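Local coordinates for protein phage integrase/site-specific recombinase (Haloarcula marismortui, PDB 3NRW) that is the N-terminal, all-helical core-binding domain of a putative tyrosine recombinase, and probably helps the full-length enzyme bind DNA during integration or site-specific recombination, at residues L17-T22 and L90-V95; T49-L54 and K84-Y89; D60-F65 and N77-T82. One frame throughout, in Å; residues are numbered along the deposited sequence.

Interaction 1. Residues L17-T22 and L90-V95; sequences LAHRQT and LARIDV
On the surface of the core-binding domain, where helix 9-20 and helix 73-92 reach their C-terminal ends, His19 and Arg92 meet through their side-chain ends. Just past Arg92, helix 73-92 closes with a Schellman motif: Val95 N bonds to Leu90 O at 2.8 Å and Asp94 N to Ala91 O at 3.1 Å, while Asp94, the C-prime residue, takes a positive phi of 63°. The closest approach is a nitrogen pair, His19 NE2 to Arg92 NH2 at 3.3 Å. NE2 lies at the edge of the guanidinium, in its plane, whereas NH2 approaches the imidazole obliquely; the two planes are 44° apart. Arg92 CG is trans to the backbone N (chi1 178°), and a bend at chi3 then brings the guanidinium up to the imidazole. The long arginine chain spans the gap, the nearest backbone pair, His19 CA and Leu90 CA, standing 10.8 Å apart. The two residues bury 58 Å² in total, the mark of a light surface touch. His19 also stacks on Tyr89, one turn back from Ile93. Near this surface contact, Leu17 packs on Phe32 of helix 26-45, and Leu90 on Ala12 of helix 9-20.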
loop_
_atom_site.group_PDB
_atom_site.type_symbol
_atom_site.label_atom_id
_atom_site.label_comp_id
_atom_site.label_asym_id
_atom_site.label_seq_id
_atom_site.Cartn_x
_atom_site.Cartn_y
_atom_site.Cartn_z
ATOM N N LEU A 17 -4.693 -8.862 1.871
ATOM C CA LEU A 17 -4.915 -9.910 0.873
ATOM C C LEU A 17 -5.942 -10.937 1.355
ATOM O O LEU A 17 -6.798 -11.374 0.584
ATOM C CB LEU A 17 -3.598 -10.609 0.524
ATOM C CG LEU A 17 -2.514 -9.699 -0.067
ATOM C CD1 LEU A 17 -1.311 -10.547 -0.430
ATOM C CD2 LEU A 17 -3.037 -8.956 -1.296
ATOM N N ALA A 18 -5.860 -11.311 2.628
ATOM C CA ALA A 18 -6.802 -12.272 3.199
ATOM C C ALA A 18 -8.199 -11.659 3.196
ATOM O O ALA A 18 -9.192 -12.339 2.915
ATOM C CB ALA A 18 -6.389 -12.630 4.626
ATOM N N HIS A 19 -8.265 -10.370 3.517
ATOM C CA HIS A 19 -9.521 -9.630 3.557
ATOM C C HIS A 19 -10.193 -9.541 2.189
ATOM O O HIS A 19 -11.421 -9.579 2.088
ATOM C CB HIS A 19 -9.283 -8.220 4.116
ATOM C CG HIS A 19 -10.399 -7.260 3.844
ATOM N ND1 HIS A 19 -10.363 -6.356 2.803
ATOM C CD2 HIS A 19 -11.586 -7.072 4.464
ATOM C CE1 HIS A 19 -11.482 -5.650 2.797
ATOM N NE2 HIS A 19 -12.241 -6.067 3.796
ATOM N N ARG A 20 -9.386 -9.418 1.140
ATOM C CA ARG A 20 -9.905 -9.325 -0.224
ATOM C C ARG A 20 -10.135 -10.719 -0.802
ATOM O O ARG A 20 -10.783 -10.876 -1.839
ATOM C CB ARG A 20 -8.921 -8.559 -1.114
ATOM C CG ARG A 20 -8.846 -7.065 -0.823
ATOM C CD ARG A 20 -10.134 -6.365 -1.233
ATOM N NE ARG A 20 -10.426 -6.574 -2.650
ATOM C CZ ARG A 20 -11.418 -5.987 -3.309
ATOM N NH1 ARG A 20 -12.225 -5.143 -2.683
ATOM N NH2 ARG A 20 -11.604 -6.247 -4.596
ATOM N N GLN A 21 -9.603 -11.724 -0.115
ATOM C CA GLN A 21 -9.724 -13.116 -0.535
ATOM C C GLN A 21 -11.172 -13.596 -0.428
ATOM O O GLN A 21 -11.426 -14.799 -0.359
ATOM C CB GLN A 21 -8.836 -13.999 0.344
ATOM C CG GLN A 21 -8.521 -15.369 -0.234
ATOM C CD GLN A 21 -7.315 -15.342 -1.151
ATOM O OE1 GLN A 21 -6.203 -15.035 -0.719
ATOM N NE2 GLN A 21 -7.525 -15.663 -2.422
ATOM N N THR A 22 -12.118 -12.662 -0.410
ATOM C CA THR A 22 -13.527 -13.023 -0.301
ATOM C C THR A 22 -14.377 -12.475 -1.443
ATOM O O THR A 22 -15.393 -13.069 -1.803
ATOM C CB THR A 22 -14.128 -12.532 1.032
ATOM O OG1 THR A 22 -15.515 -12.889 1.092
ATOM C CG2 THR A 22 -13.994 -11.021 1.153
ATOM N N LEU A 90 -6.953 -0.130 5.878
ATOM C CA LEU A 90 -6.251 0.052 7.142
ATOM C C LEU A 90 -6.825 1.199 7.968
ATOM O O LEU A 90 -6.838 1.133 9.196
ATOM C CB LEU A 90 -4.757 0.284 6.898
ATOM C CG LEU A 90 -3.988 -0.877 6.258
ATOM C CD1 LEU A 90 -2.533 -0.469 6.112
ATOM C CD2 LEU A 90 -4.106 -2.146 7.112
ATOM N N ALA A 91 -7.296 2.250 7.306
ATOM C CA ALA A 91 -7.877 3.371 8.034
ATOM C C ALA A 91 -9.181 2.916 8.692
ATOM O O ALA A 91 -9.466 3.277 9.836
ATOM C CB ALA A 91 -8.133 4.546 7.096
ATOM N N ARG A 92 -9.963 2.111 7.977
ATOM C CA ARG A 92 -11.223 1.613 8.517
ATOM C C ARG A 92 -10.991 0.767 9.763
ATOM O O ARG A 92 -11.776 0.827 10.714
ATOM C CB ARG A 92 -11.978 0.782 7.471
ATOM C CG ARG A 92 -13.286 0.179 7.991
ATOM C CD ARG A 92 -14.195 -0.285 6.855
ATOM N NE ARG A 92 -13.680 -1.442 6.126
ATOM C CZ ARG A 92 -13.639 -2.682 6.607
ATOM N NH1 ARG A 92 -14.077 -2.942 7.831
ATOM N NH2 ARG A 92 -13.180 -3.671 5.852
ATOM N N ILE A 93 -9.918 -0.021 9.761
ATOM C CA ILE A 93 -9.628 -0.865 10.912
ATOM C C ILE A 93 -8.686 -0.228 11.922
ATOM O O ILE A 93 -8.064 -0.919 12.726
ATOM C CB ILE A 93 -9.079 -2.247 10.499
ATOM C CG1 ILE A 93 -7.790 -2.096 9.693
ATOM C CG2 ILE A 93 -10.130 -2.992 9.688
ATOM C CD1 ILE A 93 -7.116 -3.428 9.427
ATOM N N ASP A 94 -8.579 1.096 11.866
ATOM C CA ASP A 94 -7.781 1.849 12.823
ATOM C C ASP A 94 -6.273 1.575 12.846
ATOM O O ASP A 94 -5.616 1.820 13.859
ATOM C CB ASP A 94 -8.372 1.625 14.227
ATOM C CG ASP A 94 -9.888 1.776 14.255
ATOM O OD1 ASP A 94 -10.384 2.840 13.822
ATOM O OD2 ASP A 94 -10.583 0.833 14.709
ATOM N N VAL A 95 -5.725 1.087 11.736
ATOM C CA VAL A 95 -4.296 0.784 11.655
ATOM C C VAL A 95 -3.469 2.002 11.240
ATOM O O VAL A 95 -2.279 2.092 11.548
ATOM C CB VAL A 95 -4.049 -0.388 10.682
ATOM C CG1 VAL A 95 -2.556 -0.605 10.467
ATOM C CG2 VAL A 95 -4.677 -1.648 11.253
#

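Interaction 2. Residues T49-L54 and K84-Y89; sequences TAMREL and KNWLEY
One face of the Trp86 indole receives the methyl end of Met51, modelled as selenomethionine with atom SE. Met51 CE sits 3.3 Å above the ring plane, displaced toward the rim of the indole, and its shortest contact is with Trp86 CH2, also 3.3 Å away. From the centroid of the six-membered ring CE is 3.6 Å distant and only 21° off the normal, which fits a CH-pi contact. Met51 SE lies farther off, 4.8 Å from that centroid and 41° from the normal, so the methyl's CH-pi contact is the closer one, and the selenium adds an oblique Met-aromatic contact. Around the indole, Phe39 of helix 26-45 meets it nearly perpendicularly and Tyr16 of helix 9-20 at an intermediate tilt. Trp86 NE1 gives its hydrogen to Ala12 O, a bond that helps fix the rotation of the ring.

The methyl gets there because the Met51 chain bends at chi2 (-63°) and again at chi3, curling CE down onto the indole. It also touches the neighbouring residue of the helix, Met51 CE lying 3.7 Å from Leu87 CD2. In this way a short 3-10 turn, residues 51-53, packs against helix 73-92 in the interior of the core-binding domain. Its backbone is closed by Glu53 N to Ala50 O and by Leu54 N to Met51 O, each 3.0 Å, while Met51 is further bonded through its backbone to Leu7. From the end of the turn Leu54 adds a looser apolar touch, Leu54 CD1 to Leu87 CD2 at 4.2 Å, the two side chains crossing at about a right angle. Leu54 also rests on Phe39, and Leu87 on Val104 in the C-terminal tail.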
loop_
_atom_site.group_PDB
_atom_site.type_symbol
_atom_site.label_atom_id
_atom_site.label_comp_id
_atom_site.label_asym_id
_atom_site.label_seq_id
_atom_site.Cartn_x
_atom_site.Cartn_y
_atom_site.Cartn_z
ATOM N N THR A 49 8.443 0.462 10.523
ATOM C CA THR A 49 7.991 -0.722 11.255
ATOM C C THR A 49 6.503 -0.815 11.558
ATOM O O THR A 49 6.025 -1.869 11.968
ATOM C CB THR A 49 8.751 -0.865 12.588
ATOM O OG1 THR A 49 8.512 0.295 13.392
ATOM C CG2 THR A 49 10.248 -1.004 12.335
ATOM N N ALA A 50 5.777 0.284 11.374
ATOM C CA ALA A 50 4.341 0.309 11.626
ATOM C C ALA A 50 3.709 1.180 10.552
ATOM O O ALA A 50 4.216 2.257 10.246
ATOM C CB ALA A 50 4.050 0.884 13.015
HETATM N N MSE A 51 2.600 0.725 9.983
HETATM C CA MSE A 51 1.956 1.493 8.934
HETATM C C MSE A 51 1.494 2.875 9.389
HETATM O O MSE A 51 1.430 3.803 8.583
HETATM C CB MSE A 51 0.778 0.705 8.351
HETATM C CG MSE A 51 1.190 -0.529 7.557
HETATM SE SE MSE A 51 2.261 -0.123 5.961
HETATM C CE MSE A 51 0.814 0.402 4.758
ATOM N N ARG A 52 1.186 3.021 10.673
ATOM C CA ARG A 52 0.738 4.312 11.182
ATOM C C ARG A 52 1.823 5.385 11.027
ATOM O O ARG A 52 1.530 6.582 11.050
ATOM C CB ARG A 52 0.331 4.188 12.653
ATOM C CG ARG A 52 -0.432 5.389 13.191
ATOM C CD ARG A 52 -0.726 5.222 14.670
ATOM N NE ARG A 52 -1.528 4.032 14.952
ATOM C CZ ARG A 52 -2.811 3.891 14.630
ATOM N NH1 ARG A 52 -3.458 4.864 14.005
ATOM N NH2 ARG A 52 -3.456 2.781 14.956
ATOM N N GLU A 53 3.068 4.950 10.860
ATOM C CA GLU A 53 4.200 5.864 10.700
ATOM C C GLU A 53 4.181 6.589 9.357
ATOM O O GLU A 53 4.864 7.596 9.181
ATOM C CB GLU A 53 5.519 5.099 10.849
ATOM C CG GLU A 53 5.748 4.541 12.250
ATOM C CD GLU A 53 6.995 3.680 12.355
ATOM O OE1 GLU A 53 7.342 3.271 13.484
ATOM O OE2 GLU A 53 7.624 3.403 11.312
ATOM N N LEU A 54 3.403 6.074 8.411
ATOM C CA LEU A 54 3.308 6.695 7.095
ATOM C C LEU A 54 2.748 8.112 7.157
ATOM O O LEU A 54 1.933 8.432 8.023
ATOM C CB LEU A 54 2.436 5.844 6.176
ATOM C CG LEU A 54 3.061 4.521 5.742
ATOM C CD1 LEU A 54 2.051 3.740 4.924
ATOM C CD2 LEU A 54 4.328 4.787 4.926
ATOM N N LYS A 84 -3.707 2.908 -2.542
ATOM C CA LYS A 84 -4.778 3.738 -2.004
ATOM C C LYS A 84 -5.875 2.894 -1.345
ATOM O O LYS A 84 -6.300 3.181 -0.225
ATOM C CB LYS A 84 -5.393 4.589 -3.121
ATOM C CG LYS A 84 -6.636 5.359 -2.698
ATOM C CD LYS A 84 -6.279 6.553 -1.837
ATOM C CE LYS A 84 -6.256 7.833 -2.657
ATOM N NZ LYS A 84 -7.630 8.250 -3.059
ATOM N N ASN A 85 -6.338 1.862 -2.042
ATOM C CA ASN A 85 -7.387 1.004 -1.500
ATOM C C ASN A 85 -6.912 0.286 -0.247
ATOM O O ASN A 85 -7.687 0.038 0.683
ATOM C CB ASN A 85 -7.835 -0.021 -2.538
ATOM C CG ASN A 85 -8.396 0.629 -3.777
ATOM O OD1 ASN A 85 -8.881 1.758 -3.725
ATOM N ND2 ASN A 85 -8.347 -0.078 -4.895
ATOM N N TRP A 86 -5.631 -0.054 -0.229
ATOM C CA TRP A 86 -5.054 -0.734 0.916
ATOM C C TRP A 86 -5.119 0.176 2.136
ATOM O O TRP A 86 -5.578 -0.243 3.199
ATOM C CB TRP A 86 -3.613 -1.119 0.597
ATOM C CG TRP A 86 -2.870 -1.818 1.677
ATOM C CD1 TRP A 86 -3.365 -2.690 2.602
ATOM C CD2 TRP A 86 -1.453 -1.789 1.867
ATOM N NE1 TRP A 86 -2.332 -3.221 3.358
ATOM C CE2 TRP A 86 -1.152 -2.683 2.920
ATOM C CE3 TRP A 86 -0.409 -1.099 1.240
ATOM C CZ2 TRP A 86 0.159 -2.902 3.358
ATOM C CZ3 TRP A 86 0.898 -1.318 1.680
ATOM C CH2 TRP A 86 1.166 -2.214 2.726
ATOM N N LEU A 87 -4.679 1.422 1.983
ATOM C CA LEU A 87 -4.708 2.359 3.096
ATOM C C LEU A 87 -6.133 2.653 3.565
ATOM O O LEU A 87 -6.351 2.903 4.751
ATOM C CB LEU A 87 -3.986 3.657 2.725
ATOM C CG LEU A 87 -2.489 3.486 2.430
ATOM C CD1 LEU A 87 -1.862 4.846 2.191
ATOM C CD2 LEU A 87 -1.796 2.781 3.599
ATOM N N GLU A 88 -7.099 2.625 2.650
ATOM C CA GLU A 88 -8.493 2.866 3.035
ATOM C C GLU A 88 -8.933 1.747 3.971
ATOM O O GLU A 88 -9.618 1.990 4.963
ATOM C CB GLU A 88 -9.405 2.904 1.802
ATOM C CG GLU A 88 -9.036 4.003 0.819
ATOM C CD GLU A 88 -10.060 4.188 -0.288
ATOM O OE1 GLU A 88 -10.622 3.178 -0.761
ATOM O OE2 GLU A 88 -10.282 5.345 -0.701
ATOM N N TYR A 89 -8.535 0.518 3.651
ATOM C CA TYR A 89 -8.870 -0.633 4.480
ATOM C C TYR A 89 -8.240 -0.460 5.856
ATOM O O TYR A 89 -8.906 -0.623 6.880
ATOM C CB TYR A 89 -8.358 -1.930 3.838
ATOM C CG TYR A 89 -8.377 -3.130 4.758
ATOM C CD1 TYR A 89 -9.572 -3.590 5.316
ATOM C CD2 TYR A 89 -7.198 -3.806 5.080
ATOM C CE1 TYR A 89 -9.591 -4.688 6.169
ATOM C CE2 TYR A 89 -7.208 -4.904 5.934
ATOM C CZ TYR A 89 -8.411 -5.341 6.476
ATOM O OH TYR A 89 -8.437 -6.423 7.330
#

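Interaction 3. Residues D60-F65 and N77-T82; sequences DEYETF and NGEMQT
Glu79 is the first residue of 77-82 to meet helix 60-65, bringing its carboxylate to the phenol end of Tyr62. Tyr62 OH and Glu79 OE2 are 3.0 Å apart, with the side chains crossing at about a right angle and the ring and carboxylate planes turned 55° against each other. Glu79 reaches this far because CG is trans to the backbone N (chi1 -161°) and the chain runs on extended. The same OE2 forms a salt bridge with Arg66 NE, its stronger partner, which lies just beyond 60-65.

Next comes Met80, a selenomethionine, whose CA lies 7.6 Å from Glu63 CA, the nearest such pair. Bends at chi2 and chi3 lay its methyl against the stem of Glu63: Met80 CE is 3.8 Å from Glu63 CB and 4.1 Å from Glu63 CG. Its selenium approaches Tyr62 only loosely: Met80 SE is 4.3 Å from Tyr62 CD1, and lies 5.3 Å from the ring centroid in an oblique Met-aromatic contact.

Segments 60-65 and 77-82 run nearly antiparallel, at 157°, their axes approaching to 11.5 Å. Tyr62 also meets Phe39 and Trp42 of helix 26-45 edge-to-face. Both glutamates are buried, yet each has a polar partner outside the two segments: Arg66 for Glu79 and His105 for Glu63. Pairing with Arg66 probably keeps Glu79 ionised in this setting, while the aliphatic part of Glu63 serves as an apolar surface for the selenomethionine.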
loop_
_atom_site.group_PDB
_atom_site.type_symbol
_atom_site.label_atom_id
_atom_site.label_comp_id
_atom_site.label_asym_id
_atom_site.label_seq_id
_atom_site.Cartn_x
_atom_site.Cartn_y
_atom_site.Cartn_z
ATOM N N ASP A 60 4.768 10.220 -0.840
ATOM C CA ASP A 60 5.293 10.899 -2.024
ATOM C C ASP A 60 6.664 10.324 -2.378
ATOM O O ASP A 60 7.013 10.211 -3.548
ATOM C CB ASP A 60 5.417 12.406 -1.777
ATOM C CG ASP A 60 5.936 13.157 -3.000
ATOM O OD1 ASP A 60 5.150 13.391 -3.945
ATOM O OD2 ASP A 60 7.141 13.499 -3.022
ATOM N N GLU A 61 7.446 9.980 -1.356
ATOM C CA GLU A 61 8.760 9.401 -1.579
ATOM C C GLU A 61 8.573 8.081 -2.306
ATOM O O GLU A 61 9.296 7.775 -3.256
ATOM C CB GLU A 61 9.476 9.156 -0.251
ATOM C CG GLU A 61 10.026 10.417 0.397
ATOM C CD GLU A 61 11.368 10.832 -0.175
ATOM O OE1 GLU A 61 12.397 10.274 0.265
ATOM O OE2 GLU A 61 11.398 11.702 -1.072
ATOM N N TYR A 62 7.598 7.298 -1.860
ATOM C CA TYR A 62 7.350 6.009 -2.489
ATOM C C TYR A 62 6.922 6.184 -3.938
ATOM O O TYR A 62 7.427 5.501 -4.834
ATOM C CB TYR A 62 6.270 5.227 -1.743
ATOM C CG TYR A 62 5.994 3.891 -2.392
ATOM C CD1 TYR A 62 4.804 3.658 -3.075
ATOM C CD2 TYR A 62 6.943 2.874 -2.360
ATOM C CE1 TYR A 62 4.565 2.440 -3.713
ATOM C CE2 TYR A 62 6.720 1.655 -2.992
ATOM C CZ TYR A 62 5.528 1.446 -3.665
ATOM O OH TYR A 62 5.305 0.244 -4.284
ATOM N N GLU A 63 5.992 7.100 -4.174
ATOM C CA GLU A 63 5.523 7.327 -5.529
ATOM C C GLU A 63 6.676 7.681 -6.464
ATOM O O GLU A 63 6.787 7.147 -7.573
ATOM C CB GLU A 63 4.480 8.440 -5.548
ATOM C CG GLU A 63 3.945 8.737 -6.936
ATOM C CD GLU A 63 2.919 9.842 -6.932
ATOM O OE1 GLU A 63 2.463 10.218 -8.031
ATOM O OE2 GLU A 63 2.573 10.330 -5.835
ATOM N N THR A 64 7.539 8.584 -6.014
ATOM C CA THR A 64 8.679 9.003 -6.818
ATOM C C THR A 64 9.642 7.850 -7.078
ATOM O O THR A 64 10.208 7.725 -8.166
ATOM C CB THR A 64 9.409 10.149 -6.131
ATOM O OG1 THR A 64 8.497 11.242 -5.983
ATOM C CG2 THR A 64 10.598 10.599 -6.957
ATOM N N PHE A 65 9.825 7.011 -6.068
ATOM C CA PHE A 65 10.685 5.845 -6.178
ATOM C C PHE A 65 10.150 4.954 -7.301
ATOM O O PHE A 65 10.885 4.589 -8.225
ATOM C CB PHE A 65 10.687 5.110 -4.832
ATOM C CG PHE A 65 11.217 3.709 -4.891
ATOM C CD1 PHE A 65 10.348 2.627 -4.767
ATOM C CD2 PHE A 65 12.581 3.465 -5.029
ATOM C CE1 PHE A 65 10.828 1.319 -4.774
ATOM C CE2 PHE A 65 13.074 2.160 -5.038
ATOM C CZ PHE A 65 12.196 1.084 -4.908
ATOM N N ASN A 77 -0.118 3.545 -12.222
ATOM C CA ASN A 77 -1.420 4.031 -11.781
ATOM C C ASN A 77 -2.175 2.943 -11.019
ATOM O O ASN A 77 -2.763 3.206 -9.970
ATOM C CB ASN A 77 -2.257 4.479 -12.984
ATOM C CG ASN A 77 -1.647 5.659 -13.722
ATOM O OD1 ASN A 77 -2.221 6.159 -14.692
ATOM N ND2 ASN A 77 -0.481 6.109 -13.269
ATOM N N GLY A 78 -2.157 1.726 -11.559
ATOM C CA GLY A 78 -2.849 0.618 -10.924
ATOM C C GLY A 78 -2.201 0.250 -9.605
ATOM O O GLY A 78 -2.855 -0.243 -8.685
ATOM N N GLU A 79 -0.902 0.502 -9.521
ATOM C CA GLU A 79 -0.138 0.212 -8.322
ATOM C C GLU A 79 -0.492 1.213 -7.231
ATOM O O GLU A 79 -0.685 0.845 -6.067
ATOM C CB GLU A 79 1.349 0.302 -8.637
ATOM C CG GLU A 79 2.224 -0.402 -7.651
ATOM C CD GLU A 79 3.683 -0.267 -7.993
ATOM O OE1 GLU A 79 4.074 -0.655 -9.114
ATOM O OE2 GLU A 79 4.434 0.238 -7.136
HETATM N N MSE A 80 -0.575 2.485 -7.601
HETATM C CA MSE A 80 -0.907 3.516 -6.624
HETATM C C MSE A 80 -2.358 3.379 -6.172
HETATM O O MSE A 80 -2.681 3.670 -5.020
HETATM C CB MSE A 80 -0.660 4.917 -7.205
HETATM C CG MSE A 80 0.818 5.242 -7.489
HETATM SE SE MSE A 80 1.964 5.027 -5.940
HETATM C CE MSE A 80 1.311 6.476 -4.813
ATOM N N GLN A 81 -3.226 2.940 -7.079
ATOM C CA GLN A 81 -4.641 2.757 -6.763
ATOM C C GLN A 81 -4.808 1.630 -5.746
ATOM O O GLN A 81 -5.630 1.716 -4.830
ATOM C CB GLN A 81 -5.436 2.431 -8.027
ATOM C CG GLN A 81 -6.913 2.192 -7.775
ATOM C CD GLN A 81 -7.597 3.398 -7.160
ATOM O OE1 GLN A 81 -7.674 4.462 -7.774
ATOM N NE2 GLN A 81 -8.088 3.239 -5.934
ATOM N N THR A 82 -4.034 0.562 -5.916
ATOM C CA THR A 82 -4.110 -0.542 -4.978
ATOM C C THR A 82 -3.542 -0.059 -3.651
ATOM O O THR A 82 -4.060 -0.406 -2.596
ATOM C CB THR A 82 -3.337 -1.784 -5.479
ATOM O OG1 THR A 82 -4.110 -2.453 -6.487
ATOM C CG2 THR A 82 -3.073 -2.752 -4.332
#

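In the fold
All three contacts draw on helix 73-92, met in turn by the end of helix 9-20 (interaction 1), the turn before helix 56-67 (interaction 2) and helix 56-67 itself (interaction 3). Interactions 2 and 3 are core contacts, burying 144 and 180 Å²; interaction 1 is a lighter, polar touch at the surface. Interaction 2 is wholly apolar, whereas interaction 3 pairs a tyrosine hydroxyl and a buried carboxylate with selenomethionine methyl packing. Interactions 1 and 2 are joined directly: Arg52 NH2 lies 2.6 Å from Asp94 O, a probable hydrogen bond, and Leu90 CD1 packs on Met51 CE. Interactions 1 and 3 lie on opposite sides of the chain's centre, their centres about 19 Å apart.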